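Local coordinates for coat protein (Sulfolobus turreted icosahedral virus, PDB 2BBD), which forms the icosahedral shell of an archaeal virus as its major capsid protein, probably through a double jelly-roll subunit of the kind found in eukaryotic and bacterial viruses, at residues V61-S67 with I131-T137; T73-S78 with P183-E187; Y87-G92 with Y261-Y266. All coordinates share one frame; numbering follows the deposited sequence.

Interaction 1: residues V61-S67 with I131-T137; sequences VQTFNLS and IILSILT
F64 and I135 lie side by side on the buried face of an antiparallel pair of strands. CG1 of I135 comes within 3.7 Å of F64 CE1, and its CD1 meets the rim of the phenyl ring in the ring plane. The F64 side chain swings to the backbone N side (chi1 -78°), which brings its outer edge toward the neighbouring strand. V61 CG1 from the same strand sits 3.6 Å above the plane of that ring, over its centre, while V61 CG2 reaches I135 CG2 at 3.8 Å. Further along, L66 CD1 packs obliquely on L133 CB. W116 and F118 of strand 108-123 add edge-to-face contacts to the F64 ring, consistent with two sheets packed face to face, as in a viral jelly roll. The pairing is regular from T63 to S67 but breaks at Q62, where a classic beta bulge puts Q62 and T63 opposite L136. L136 O takes both amide hydrogens: Q62 N at 2.8 Å is the more bent bond (131° at the hydrogen), and T63 N comes in on a lone pair. At this bulged end a water donates to Q62 OE1 and T137 O. The other face, with T63, N65, S67, I132, S134 and L136, is partly exposed and lined by ordered water. There L136 CB lies alongside T63 OG1 at 3.5 Å, and a second water joins T63 OG1 to S134 O. A third sits 2.7 Å from S134 OG and also lies within hydrogen-bonding distance of I132 O and S67 OG.

Interaction 2: residues T73-S78 with P183-E187; sequences TLYSVS and PKVIE
Strands 75-78 and 183-187 run parallel at 31°, and three backbone bonds step between segments 73-78 and 183-187: V185 N to L74 O, S76 N to V185 O, and E187 N to S76 O at 2.8 Å. This parallel pair is the seam of a mixed sheet whose other neighbours are antiparallel, and it probably joins the sheets of the two jelly rolls. On the buried face, V185 lies alongside the Y75 ring and makes a CH-pi contact: its CB is 3.6 Å from the ring centroid, 24° off the normal. CG2 of V185 spreads toward the phenol end, 3.4 Å from Y75 CZ. V185 CG1 stands anti to the backbone N (chi1 -177°), and both methyls rest on the tyrosine. The phenol hydroxyl bonds the backbone O of D119, and F118 meets the ring edge-to-face. V77 CG1 crosses V185 at an angle, 3.9 Å from its CG1. On the opposite face I186 CD1 touches S76 CB; two waters tie T73 O to P183 O and to K184 NZ. At the far end the extended E187 side chain reaches S78, the N-cap of helix 79-89; S78 OG also takes G81 N, and E187 OE1 is held by Y217 OH. E187 OE2 takes two bonds from S78, OG at 2.5 Å on the syn lone pair and the backbone N at 2.9 Å from above the carboxylate plane.

Interaction 3: residues Y87-G92 with Y261-Y266; sequences YYTTKG and YQVAPY
The phenol oxygen of Y88 has two partners: Y266 N donates to it at 3.1 Å in a nearly straight bond (165° at the hydrogen), and S270 OG bonds it from strand 270-284. The Y87 hydroxyl donates to A264 O at 2.7 Å, arriving well above the carbonyl plane, not along a lone pair. Two neighbouring tyrosines at the end of helix 79-89 therefore hold the loop that follows helix 250-261 at A264 and Y266, either side of P265. Their rings also pack on Y266 of that loop and on Y261, which ends helix 250-261. The edge of Y266 points at the face of Y87 in a T-shaped pair, centroids 5.2 Å apart and planes at 78°, with Y266 CD1 lying 3.7 Å from Y87 CG, off toward the rim. Y87 CG stands anti to the backbone N (chi1 169°), which turns one ring face to Y266 and brings the hydroxyl end to A264 O. The Y88 edge faces Y261 in a more offset version, 5.9 Å between centroids. Y261 OH is taken by D274. V263 puts CG2 3.5 Å from K91 O and near the phenol end of Y87, and CG1 against Y88 CD1. A Schellman motif ends helix 79-89, with K91 at positive phi as the C-prime residue, G92 N bonded to Y87 O and K91 N to Y88 O. Water 6 donates to Y88 O and Y261 O, stitching the two helix ends together. The directional phenol bonds and edge-to-face pairs probably set where the loop lies more closely than packing alone would; K91 at the margin is exposed.

In the fold
From the N terminus the first halves come in order, 61-67, 73-78 and 87-92, and their partners follow in the same order, 131-137, 183-187 and 261-266. Every pair of interactions thus crosses and none nests. Interaction 1 closes a loop of 63 residues. Interaction 2 closes one of 104 residues and pairs strand 72-78 with 182-193 in the same mixed sheet, probably where the two jelly rolls meet. The two are neighbours, since strand 72-78 follows 61-68 in the chain and pairs with it. Interaction 3, on the opposite side of the chain's centre from interaction 1, spans 168 residues; helix 79-89, directly after strand 72-78, meets the loop beyond helix 250-261.

Interaction 1: residues V61-S67 with I131-T137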
ATOM      1  N   VAL A  61      -0.455   8.565  -9.765  1.00 19.98           N
ATOM      2  CA  VAL A  61       0.635   8.764  -8.820  1.00 18.52           C
ATOM      3  C   VAL A  61       1.515   7.560  -9.076  1.00 19.83           C
ATOM      4  O   VAL A  61       1.041   6.419  -9.020  1.00 21.77           O
ATOM      5  CB  VAL A  61       0.193   8.747  -7.324  1.00 19.96           C
ATOM      6  CG1 VAL A  61       1.407   8.471  -6.438  1.00 20.02           C
ATOM      7  CG2 VAL A  61      -0.391  10.109  -6.916  1.00 15.46           C
ATOM      8  N   GLN A  62       2.780   7.801  -9.406  1.00 19.77           N
ATOM      9  CA  GLN A  62       3.694   6.701  -9.659  1.00 19.78           C
ATOM     10  C   GLN A  62       4.074   6.025  -8.338  1.00 21.87           C
ATOM     11  O   GLN A  62       3.863   4.823  -8.177  1.00 23.58           O
ATOM     12  CB  GLN A  62       4.948   7.189 -10.394  1.00 20.00           C
ATOM     13  CG  GLN A  62       5.912   6.067 -10.768  1.00 19.60           C
ATOM     14  CD  GLN A  62       6.898   6.464 -11.858  1.00 23.86           C
ATOM     15  OE1 GLN A  62       6.494   6.898 -12.943  1.00 23.74           O
ATOM     16  NE2 GLN A  62       8.198   6.305 -11.581  1.00 20.88           N
ATOM     17  N   THR A  63       4.625   6.786  -7.391  1.00 21.60           N
ATOM     18  CA  THR A  63       5.006   6.206  -6.102  1.00 22.48           C
ATOM     19  C   THR A  63       4.817   7.152  -4.921  1.00 21.56           C
ATOM     20  O   THR A  63       4.889   8.377  -5.065  1.00 21.25           O
ATOM     21  CB  THR A  63       6.494   5.759  -6.072  1.00 22.88           C
ATOM     22  OG1 THR A  63       7.332   6.913  -6.173  1.00 30.63           O
ATOM     23  CG2 THR A  63       6.816   4.812  -7.214  1.00 21.50           C
ATOM     24  N   PHE A  64       4.560   6.564  -3.758  1.00 21.40           N
ATOM     25  CA  PHE A  64       4.425   7.310  -2.510  1.00 20.59           C
ATOM     26  C   PHE A  64       5.564   6.862  -1.620  1.00 22.59           C
ATOM     27  O   PHE A  64       5.814   5.659  -1.477  1.00 22.48           O
ATOM     28  CB  PHE A  64       3.137   6.977  -1.757  1.00 19.42           C
ATOM     29  CG  PHE A  64       1.916   7.631  -2.307  1.00 20.49           C
ATOM     30  CD1 PHE A  64       1.771   9.007  -2.271  1.00 20.64           C
ATOM     31  CD2 PHE A  64       0.876   6.861  -2.819  1.00 20.67           C
ATOM     32  CE1 PHE A  64       0.599   9.611  -2.731  1.00 22.14           C
ATOM     33  CE2 PHE A  64      -0.289   7.452  -3.279  1.00 22.79           C
ATOM     34  CZ  PHE A  64      -0.429   8.831  -3.234  1.00 20.76           C
ATOM     35  N   ASN A  65       6.256   7.818  -1.018  1.00 23.03           N
ATOM     36  CA  ASN A  65       7.324   7.477  -0.098  1.00 24.27           C
ATOM     37  C   ASN A  65       7.162   8.274   1.190  1.00 21.55           C
ATOM     38  O   ASN A  65       7.211   9.506   1.184  1.00 21.98           O
ATOM     39  CB  ASN A  65       8.689   7.743  -0.728  1.00 25.99           C
ATOM     40  CG  ASN A  65       9.821   7.239   0.130  1.00 32.93           C
ATOM     41  OD1 ASN A  65      10.177   7.853   1.148  1.00 35.50           O
ATOM     42  ND2 ASN A  65      10.388   6.105  -0.258  1.00 35.69           N
ATOM     43  N   LEU A  66       6.949   7.569   2.296  1.00 22.00           N
ATOM     44  CA  LEU A  66       6.785   8.220   3.595  1.00 22.27           C
ATOM     45  C   LEU A  66       7.979   7.844   4.460  1.00 25.02           C
ATOM     46  O   LEU A  66       8.238   6.660   4.712  1.00 24.75           O
ATOM     47  CB  LEU A  66       5.487   7.780   4.275  1.00 23.48           C
ATOM     48  CG  LEU A  66       5.216   8.445   5.630  1.00 22.96           C
ATOM     49  CD1 LEU A  66       5.008   9.949   5.431  1.00 25.65           C
ATOM     50  CD2 LEU A  66       4.002   7.827   6.280  1.00 21.90           C
ATOM     51  N   SER A  67       8.718   8.858   4.891  1.00 24.40           N
ATOM     52  CA  SER A  67       9.899   8.634   5.700  1.00 26.50           C
ATOM     53  C   SER A  67      10.149   9.773   6.690  1.00 27.60           C
ATOM     54  O   SER A  67       9.575  10.854   6.572  1.00 26.19           O
ATOM     55  CB  SER A  67      11.111   8.487   4.781  1.00 27.82           C
ATOM     56  OG  SER A  67      11.409   9.728   4.173  1.00 31.87           O
ATOM     57  N   ILE A 131       9.562  14.518   8.987  1.00 25.00           N
ATOM     58  CA  ILE A 131       8.668  13.517   8.420  1.00 24.98           C
ATOM     59  C   ILE A 131       8.334  14.048   7.025  1.00 24.84           C
ATOM     60  O   ILE A 131       7.776  15.137   6.889  1.00 27.50           O
ATOM     61  CB  ILE A 131       7.363  13.390   9.221  1.00 25.23           C
ATOM     62  CG1 ILE A 131       7.674  13.070  10.690  1.00 26.10           C
ATOM     63  CG2 ILE A 131       6.496  12.285   8.614  1.00 24.80           C
ATOM     64  CD1 ILE A 131       6.440  13.046  11.595  1.00 23.56           C
ATOM     65  N   ILE A 132       8.681  13.287   5.994  1.00 24.57           N
ATOM     66  CA  ILE A 132       8.427  13.715   4.622  1.00 23.90           C
ATOM     67  C   ILE A 132       7.627  12.725   3.792  1.00 22.98           C
ATOM     68  O   ILE A 132       7.988  11.555   3.698  1.00 23.88           O
ATOM     69  CB  ILE A 132       9.761  13.984   3.869  1.00 23.63           C
ATOM     70  CG1 ILE A 132      10.532  15.118   4.549  1.00 25.77           C
ATOM     71  CG2 ILE A 132       9.478  14.338   2.411  1.00 24.74           C
ATOM     72  CD1 ILE A 132      11.945  15.275   4.030  1.00 32.03           C
ATOM     73  N   LEU A 133       6.536  13.203   3.199  1.00 22.67           N
ATOM     74  CA  LEU A 133       5.719  12.377   2.315  1.00 23.90           C
ATOM     75  C   LEU A 133       6.080  12.815   0.896  1.00 22.45           C
ATOM     76  O   LEU A 133       5.763  13.924   0.480  1.00 24.14           O
ATOM     77  CB  LEU A 133       4.226  12.607   2.557  1.00 21.80           C
ATOM     78  CG  LEU A 133       3.314  11.980   1.489  1.00 25.44           C
ATOM     79  CD1 LEU A 133       3.437  10.457   1.495  1.00 22.38           C
ATOM     80  CD2 LEU A 133       1.883  12.387   1.748  1.00 23.79           C
ATOM     81  N   SER A 134       6.758  11.949   0.158  1.00 22.26           N
ATOM     82  CA  SER A 134       7.140  12.279  -1.199  1.00 22.45           C
ATOM     83  C   SER A 134       6.180  11.653  -2.204  1.00 22.25           C
ATOM     84  O   SER A 134       5.940  10.447  -2.193  1.00 20.91           O
ATOM     85  CB  SER A 134       8.568  11.808  -1.470  1.00 22.90           C
ATOM     86  OG  SER A 134       9.464  12.367  -0.522  1.00 28.01           O
ATOM     87  N   ILE A 135       5.605  12.484  -3.061  1.00 23.01           N
ATOM     88  CA  ILE A 135       4.694  11.972  -4.074  1.00 22.43           C
ATOM     89  C   ILE A 135       5.319  12.170  -5.438  1.00 21.81           C
ATOM     90  O   ILE A 135       5.500  13.309  -5.881  1.00 23.24           O
ATOM     91  CB  ILE A 135       3.333  12.707  -4.068  1.00 21.17           C
ATOM     92  CG1 ILE A 135       2.708  12.642  -2.681  1.00 19.52           C
ATOM     93  CG2 ILE A 135       2.373  12.056  -5.090  1.00 18.56           C
ATOM     94  CD1 ILE A 135       1.437  13.466  -2.561  1.00 20.78           C
ATOM     95  N   LEU A 136       5.690  11.067  -6.081  1.00 22.41           N
ATOM     96  CA  LEU A 136       6.236  11.128  -7.432  1.00 20.96           C
ATOM     97  C   LEU A 136       5.017  10.920  -8.322  1.00 22.28           C
ATOM     98  O   LEU A 136       4.421   9.832  -8.341  1.00 20.83           O
ATOM     99  CB  LEU A 136       7.262  10.020  -7.676  1.00 20.29           C
ATOM    100  CG  LEU A 136       7.743   9.882  -9.140  1.00 22.67           C
ATOM    101  CD1 LEU A 136       8.383  11.189  -9.654  1.00 18.61           C
ATOM    102  CD2 LEU A 136       8.725   8.735  -9.214  1.00 18.41           C
ATOM    103  N   THR A 137       4.615  11.967  -9.033  1.00 20.93           N
ATOM    104  CA  THR A 137       3.442  11.855  -9.882  1.00 20.70           C
ATOM    105  C   THR A 137       3.688  10.983 -11.095  1.00 21.89           C
ATOM    106  O   THR A 137       4.830  10.801 -11.524  1.00 22.55           O
ATOM    107  CB  THR A 137       2.972  13.215 -10.382  1.00 21.20           C
ATOM    108  OG1 THR A 137       4.017  13.817 -11.161  1.00 23.55           O
ATOM    109  CG2 THR A 137       2.585  14.112  -9.196  1.00 18.49           C
TER
HETATM  110  O   HOH W   1       6.524   9.711 -13.208  1.00 26.08           O
HETATM  111  O   HOH W   2       7.753   8.742  -4.012  1.00 32.97           O
HETATM  112  O   HOH W   3       9.667  10.814   1.669  1.00 28.24           O

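Interaction 2: residues T73-S78 with P183-E187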
ATOM      1  N   THR A  73      12.128   4.566   6.491  1.00 29.45           N
ATOM      2  CA  THR A  73      10.957   4.412   5.640  1.00 28.33           C
ATOM      3  C   THR A  73       9.764   3.694   6.258  1.00 28.74           C
ATOM      4  O   THR A  73       9.876   2.562   6.723  1.00 29.43           O
ATOM      5  CB  THR A  73      11.350   3.676   4.367  1.00 27.47           C
ATOM      6  OG1 THR A  73      12.460   4.357   3.772  1.00 29.94           O
ATOM      7  CG2 THR A  73      10.174   3.615   3.378  1.00 24.45           C
ATOM      8  N   LEU A  74       8.619   4.367   6.251  1.00 26.95           N
ATOM      9  CA  LEU A  74       7.380   3.805   6.776  1.00 25.19           C
ATOM     10  C   LEU A  74       6.578   3.201   5.617  1.00 25.64           C
ATOM     11  O   LEU A  74       5.946   2.161   5.757  1.00 25.71           O
ATOM     12  CB  LEU A  74       6.552   4.900   7.456  1.00 25.98           C
ATOM     13  CG  LEU A  74       7.188   5.611   8.654  1.00 25.56           C
ATOM     14  CD1 LEU A  74       6.241   6.668   9.201  1.00 21.44           C
ATOM     15  CD2 LEU A  74       7.515   4.590   9.719  1.00 26.46           C
ATOM     16  N   TYR A  75       6.618   3.874   4.472  1.00 24.16           N
ATOM     17  CA  TYR A  75       5.919   3.428   3.274  1.00 23.82           C
ATOM     18  C   TYR A  75       6.751   3.677   2.029  1.00 23.83           C
ATOM     19  O   TYR A  75       7.412   4.710   1.900  1.00 21.95           O
ATOM     20  CB  TYR A  75       4.597   4.180   3.097  1.00 24.15           C
ATOM     21  CG  TYR A  75       3.443   3.670   3.922  1.00 24.38           C
ATOM     22  CD1 TYR A  75       2.388   2.968   3.321  1.00 26.31           C
ATOM     23  CD2 TYR A  75       3.383   3.908   5.293  1.00 24.62           C
ATOM     24  CE1 TYR A  75       1.303   2.520   4.074  1.00 25.46           C
ATOM     25  CE2 TYR A  75       2.306   3.463   6.054  1.00 25.43           C
ATOM     26  CZ  TYR A  75       1.270   2.772   5.438  1.00 24.34           C
ATOM     27  OH  TYR A  75       0.204   2.351   6.193  1.00 26.37           O
ATOM     28  N   SER A  76       6.700   2.713   1.119  1.00 22.13           N
ATOM     29  CA  SER A  76       7.369   2.785  -0.168  1.00 23.55           C
ATOM     30  C   SER A  76       6.463   1.925  -1.053  1.00 23.03           C
ATOM     31  O   SER A  76       6.619   0.707  -1.137  1.00 24.79           O
ATOM     32  CB  SER A  76       8.774   2.192  -0.093  1.00 24.36           C
ATOM     33  OG  SER A  76       9.440   2.384  -1.327  1.00 27.25           O
ATOM     34  N   VAL A  77       5.498   2.573  -1.689  1.00 22.92           N
ATOM     35  CA  VAL A  77       4.526   1.883  -2.528  1.00 21.96           C
ATOM     36  C   VAL A  77       4.148   2.724  -3.742  1.00 22.11           C
ATOM     37  O   VAL A  77       4.252   3.953  -3.727  1.00 22.71           O
ATOM     38  CB  VAL A  77       3.226   1.612  -1.740  1.00 21.18           C
ATOM     39  CG1 VAL A  77       3.502   0.748  -0.515  1.00 20.52           C
ATOM     40  CG2 VAL A  77       2.615   2.940  -1.305  1.00 20.81           C
ATOM     41  N   SER A  78       3.683   2.048  -4.785  1.00 22.54           N
ATOM     42  CA  SER A  78       3.253   2.716  -6.003  1.00 19.97           C
ATOM     43  C   SER A  78       1.857   3.280  -5.745  1.00 20.26           C
ATOM     44  O   SER A  78       1.188   2.873  -4.802  1.00 20.01           O
ATOM     45  CB  SER A  78       3.200   1.711  -7.155  1.00 20.10           C
ATOM     46  OG  SER A  78       2.300   0.651  -6.870  1.00 25.46           O
ATOM     47  N   PRO A 183       4.812   1.046  11.270  1.00 30.72           N
ATOM     48  CA  PRO A 183       4.402   0.381  10.035  1.00 29.88           C
ATOM     49  C   PRO A 183       5.583   0.321   9.069  1.00 29.55           C
ATOM     50  O   PRO A 183       6.430   1.213   9.061  1.00 28.58           O
ATOM     51  CB  PRO A 183       3.266   1.268   9.528  1.00 29.93           C
ATOM     52  CG  PRO A 183       3.649   2.628  10.043  1.00 32.18           C
ATOM     53  CD  PRO A 183       4.094   2.320  11.448  1.00 29.79           C
ATOM     54  N   LYS A 184       5.654  -0.761   8.298  1.00 28.63           N
ATOM     55  CA  LYS A 184       6.705  -0.955   7.302  1.00 27.16           C
ATOM     56  C   LYS A 184       6.008  -1.540   6.069  1.00 26.79           C
ATOM     57  O   LYS A 184       6.085  -2.738   5.792  1.00 27.28           O
ATOM     58  CB  LYS A 184       7.768  -1.921   7.819  1.00 26.72           C
ATOM     59  CG  LYS A 184       8.989  -2.032   6.912  1.00 27.90           C
ATOM     60  CD  LYS A 184       9.936  -3.104   7.412  1.00 30.21           C
ATOM     61  CE  LYS A 184      11.210  -3.168   6.583  1.00 33.57           C
ATOM     62  NZ  LYS A 184      12.038  -1.933   6.727  1.00 36.36           N
ATOM     63  N   VAL A 185       5.315  -0.669   5.345  1.00 25.67           N
ATOM     64  CA  VAL A 185       4.553  -1.042   4.157  1.00 23.92           C
ATOM     65  C   VAL A 185       5.381  -0.810   2.901  1.00 23.80           C
ATOM     66  O   VAL A 185       5.518   0.316   2.431  1.00 21.38           O
ATOM     67  CB  VAL A 185       3.257  -0.220   4.112  1.00 22.63           C
ATOM     68  CG1 VAL A 185       2.397  -0.635   2.933  1.00 20.30           C
ATOM     69  CG2 VAL A 185       2.504  -0.401   5.434  1.00 19.87           C
ATOM     70  N   ILE A 186       5.920  -1.894   2.356  1.00 23.76           N
ATOM     71  CA  ILE A 186       6.786  -1.809   1.191  1.00 23.50           C
ATOM     72  C   ILE A 186       6.302  -2.643   0.009  1.00 25.53           C
ATOM     73  O   ILE A 186       5.851  -3.779   0.179  1.00 24.29           O
ATOM     74  CB  ILE A 186       8.211  -2.290   1.542  1.00 24.29           C
ATOM     75  CG1 ILE A 186       8.696  -1.632   2.841  1.00 24.64           C
ATOM     76  CG2 ILE A 186       9.149  -1.992   0.391  1.00 23.63           C
ATOM     77  CD1 ILE A 186       8.878  -0.117   2.758  1.00 24.35           C
ATOM     78  N   GLU A 187       6.409  -2.080  -1.192  1.00 24.15           N
ATOM     79  CA  GLU A 187       6.006  -2.805  -2.385  1.00 23.09           C
ATOM     80  C   GLU A 187       7.260  -3.318  -3.081  1.00 22.97           C
ATOM     81  O   GLU A 187       8.183  -2.553  -3.362  1.00 25.15           O
ATOM     82  CB  GLU A 187       5.207  -1.908  -3.339  1.00 19.96           C
ATOM     83  CG  GLU A 187       4.466  -2.705  -4.397  1.00 23.89           C
ATOM     84  CD  GLU A 187       3.622  -1.846  -5.317  1.00 25.48           C
ATOM     85  OE1 GLU A 187       2.537  -2.305  -5.720  1.00 30.50           O
ATOM     86  OE2 GLU A 187       4.040  -0.725  -5.651  1.00 25.66           O
TER
HETATM   87  O   HOH W   4       9.399   1.356   8.974  1.00 33.43           O
HETATM   88  O   HOH W   5      11.529   0.536   5.631  1.00 46.68           O

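Interaction 3: residues Y87-G92 with Y261-Y266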
ATOM      1  N   TYR A  87      -8.998   0.025  -2.192  1.00 22.48           N
ATOM      2  CA  TYR A  87     -10.197  -0.574  -2.760  1.00 22.82           C
ATOM      3  C   TYR A  87     -10.700  -1.699  -1.854  1.00 23.30           C
ATOM      4  O   TYR A  87     -11.867  -1.736  -1.486  1.00 23.84           O
ATOM      5  CB  TYR A  87      -9.879  -1.126  -4.154  1.00 21.01           C
ATOM      6  CG  TYR A  87     -10.953  -2.004  -4.752  1.00 21.50           C
ATOM      7  CD1 TYR A  87     -12.000  -1.461  -5.500  1.00 18.87           C
ATOM      8  CD2 TYR A  87     -10.907  -3.390  -4.590  1.00 19.81           C
ATOM      9  CE1 TYR A  87     -12.972  -2.287  -6.082  1.00 23.66           C
ATOM     10  CE2 TYR A  87     -11.871  -4.219  -5.155  1.00 20.09           C
ATOM     11  CZ  TYR A  87     -12.893  -3.669  -5.900  1.00 22.93           C
ATOM     12  OH  TYR A  87     -13.812  -4.507  -6.468  1.00 21.94           O
ATOM     13  N   TYR A  88      -9.809  -2.614  -1.499  1.00 23.04           N
ATOM     14  CA  TYR A  88     -10.181  -3.741  -0.652  1.00 25.59           C
ATOM     15  C   TYR A  88     -10.567  -3.365   0.782  1.00 26.52           C
ATOM     16  O   TYR A  88     -11.583  -3.835   1.303  1.00 26.53           O
ATOM     17  CB  TYR A  88      -9.039  -4.765  -0.621  1.00 23.14           C
ATOM     18  CG  TYR A  88      -8.977  -5.641  -1.855  1.00 22.97           C
ATOM     19  CD1 TYR A  88      -9.924  -6.636  -2.066  1.00 22.60           C
ATOM     20  CD2 TYR A  88      -7.975  -5.472  -2.809  1.00 22.93           C
ATOM     21  CE1 TYR A  88      -9.882  -7.450  -3.200  1.00 24.95           C
ATOM     22  CE2 TYR A  88      -7.920  -6.281  -3.953  1.00 24.62           C
ATOM     23  CZ  TYR A  88      -8.882  -7.272  -4.140  1.00 26.56           C
ATOM     24  OH  TYR A  88      -8.849  -8.090  -5.251  1.00 25.63           O
ATOM     25  N   THR A  89      -9.757  -2.511   1.406  1.00 25.42           N
ATOM     26  CA  THR A  89      -9.997  -2.112   2.783  1.00 25.88           C
ATOM     27  C   THR A  89     -11.179  -1.163   2.975  1.00 26.72           C
ATOM     28  O   THR A  89     -11.563  -0.881   4.108  1.00 26.78           O
ATOM     29  CB  THR A  89      -8.718  -1.489   3.396  1.00 26.44           C
ATOM     30  OG1 THR A  89      -8.325  -0.340   2.641  1.00 26.33           O
ATOM     31  CG2 THR A  89      -7.586  -2.502   3.372  1.00 27.28           C
ATOM     32  N   THR A  90     -11.754  -0.675   1.879  1.00 23.50           N
ATOM     33  CA  THR A  90     -12.903   0.225   1.968  1.00 24.65           C
ATOM     34  C   THR A  90     -14.148  -0.451   1.389  1.00 23.58           C
ATOM     35  O   THR A  90     -15.180   0.193   1.198  1.00 23.76           O
ATOM     36  CB  THR A  90     -12.674   1.542   1.182  1.00 23.15           C
ATOM     37  OG1 THR A  90     -12.438   1.228  -0.193  1.00 22.93           O
ATOM     38  CG2 THR A  90     -11.484   2.310   1.746  1.00 23.12           C
ATOM     39  N   LYS A  91     -14.039  -1.749   1.112  1.00 24.31           N
ATOM     40  CA  LYS A  91     -15.138  -2.521   0.540  1.00 23.30           C
ATOM     41  C   LYS A  91     -15.495  -1.957  -0.820  1.00 21.99           C
ATOM     42  O   LYS A  91     -16.665  -1.901  -1.192  1.00 22.58           O
ATOM     43  CB  LYS A  91     -16.362  -2.477   1.453  1.00 23.66           C
ATOM     44  CG  LYS A  91     -16.034  -2.803   2.894  1.00 28.54           C
ATOM     45  CD  LYS A  91     -17.261  -2.771   3.777  1.00 29.33           C
ATOM     46  CE  LYS A  91     -16.851  -2.855   5.236  1.00 33.30           C
ATOM     47  NZ  LYS A  91     -18.036  -2.888   6.119  1.00 38.39           N
ATOM     48  N   GLY A  92     -14.468  -1.533  -1.553  1.00 23.00           N
ATOM     49  CA  GLY A  92     -14.655  -0.971  -2.879  1.00 22.32           C
ATOM     50  C   GLY A  92     -15.224   0.437  -2.919  1.00 21.71           C
ATOM     51  O   GLY A  92     -15.461   0.954  -4.004  1.00 22.71           O
ATOM     52  N   TYR A 261     -13.349  -8.728   2.958  1.00 34.18           N
ATOM     53  CA  TYR A 261     -13.514  -7.309   2.632  1.00 33.12           C
ATOM     54  C   TYR A 261     -14.874  -6.906   2.108  1.00 33.51           C
ATOM     55  O   TYR A 261     -15.118  -5.727   1.843  1.00 33.50           O
ATOM     56  CB  TYR A 261     -12.438  -6.903   1.632  1.00 32.37           C
ATOM     57  CG  TYR A 261     -11.065  -7.147   2.178  1.00 28.99           C
ATOM     58  CD1 TYR A 261     -10.542  -6.323   3.170  1.00 28.81           C
ATOM     59  CD2 TYR A 261     -10.316  -8.247   1.768  1.00 30.55           C
ATOM     60  CE1 TYR A 261      -9.309  -6.582   3.748  1.00 28.41           C
ATOM     61  CE2 TYR A 261      -9.076  -8.521   2.341  1.00 30.87           C
ATOM     62  CZ  TYR A 261      -8.581  -7.681   3.335  1.00 30.77           C
ATOM     63  OH  TYR A 261      -7.372  -7.947   3.927  1.00 27.67           O
ATOM     64  N   GLN A 262     -15.749  -7.892   1.941  1.00 33.55           N
ATOM     65  CA  GLN A 262     -17.102  -7.660   1.470  1.00 31.50           C
ATOM     66  C   GLN A 262     -17.146  -6.867   0.176  1.00 30.83           C
ATOM     67  O   GLN A 262     -17.888  -5.893   0.041  1.00 30.62           O
ATOM     68  CB  GLN A 262     -17.891  -6.964   2.576  1.00 35.48           C
ATOM     69  CG  GLN A 262     -17.746  -7.707   3.901  1.00 40.15           C
ATOM     70  CD  GLN A 262     -18.108  -6.866   5.112  1.00 45.01           C
ATOM     71  OE1 GLN A 262     -17.689  -7.168   6.233  1.00 47.28           O
ATOM     72  NE2 GLN A 262     -18.892  -5.812   4.898  1.00 48.21           N
ATOM     73  N   VAL A 263     -16.346  -7.305  -0.785  1.00 27.57           N
ATOM     74  CA  VAL A 263     -16.290  -6.656  -2.081  1.00 27.55           C
ATOM     75  C   VAL A 263     -15.675  -7.629  -3.083  1.00 27.09           C
ATOM     76  O   VAL A 263     -14.850  -8.471  -2.721  1.00 27.02           O
ATOM     77  CB  VAL A 263     -15.445  -5.343  -2.013  1.00 26.20           C
ATOM     78  CG1 VAL A 263     -13.992  -5.670  -1.760  1.00 24.84           C
ATOM     79  CG2 VAL A 263     -15.606  -4.549  -3.293  1.00 24.57           C
ATOM     80  N   ALA A 264     -16.103  -7.523  -4.337  1.00 27.15           N
ATOM     81  CA  ALA A 264     -15.589  -8.376  -5.395  1.00 25.92           C
ATOM     82  C   ALA A 264     -14.135  -7.977  -5.660  1.00 27.07           C
ATOM     83  O   ALA A 264     -13.695  -6.905  -5.238  1.00 27.41           O
ATOM     84  CB  ALA A 264     -16.428  -8.201  -6.657  1.00 25.24           C
ATOM     85  N   PRO A 265     -13.374  -8.830  -6.368  1.00 25.85           N
ATOM     86  CA  PRO A 265     -11.962  -8.572  -6.691  1.00 25.36           C
ATOM     87  C   PRO A 265     -11.751  -7.298  -7.506  1.00 24.17           C
ATOM     88  O   PRO A 265     -12.569  -6.956  -8.357  1.00 25.54           O
ATOM     89  CB  PRO A 265     -11.550  -9.810  -7.497  1.00 25.34           C
ATOM     90  CG  PRO A 265     -12.523 -10.866  -7.054  1.00 28.33           C
ATOM     91  CD  PRO A 265     -13.818 -10.104  -6.960  1.00 26.45           C
ATOM     92  N   TYR A 266     -10.644  -6.607  -7.247  1.00 22.62           N
ATOM     93  CA  TYR A 266     -10.311  -5.392  -7.987  1.00 22.77           C
ATOM     94  C   TYR A 266     -10.208  -5.771  -9.469  1.00 22.26           C
ATOM     95  O   TYR A 266     -10.589  -5.008 -10.357  1.00 22.60           O
ATOM     96  CB  TYR A 266      -8.984  -4.826  -7.481  1.00 21.08           C
ATOM     97  CG  TYR A 266      -8.548  -3.601  -8.221  1.00 21.70           C
ATOM     98  CD1 TYR A 266      -9.145  -2.361  -7.978  1.00 19.85           C
ATOM     99  CD2 TYR A 266      -7.550  -3.680  -9.192  1.00 20.03           C
ATOM    100  CE1 TYR A 266      -8.751  -1.231  -8.689  1.00 21.31           C
ATOM    101  CE2 TYR A 266      -7.154  -2.559  -9.903  1.00 22.93           C
ATOM    102  CZ  TYR A 266      -7.756  -1.339  -9.646  1.00 21.43           C
ATOM    103  OH  TYR A 266      -7.341  -0.238 -10.354  1.00 25.13           O
TER
HETATM  104  O   HOH W   6     -13.281  -3.945   3.315  1.00 31.20           O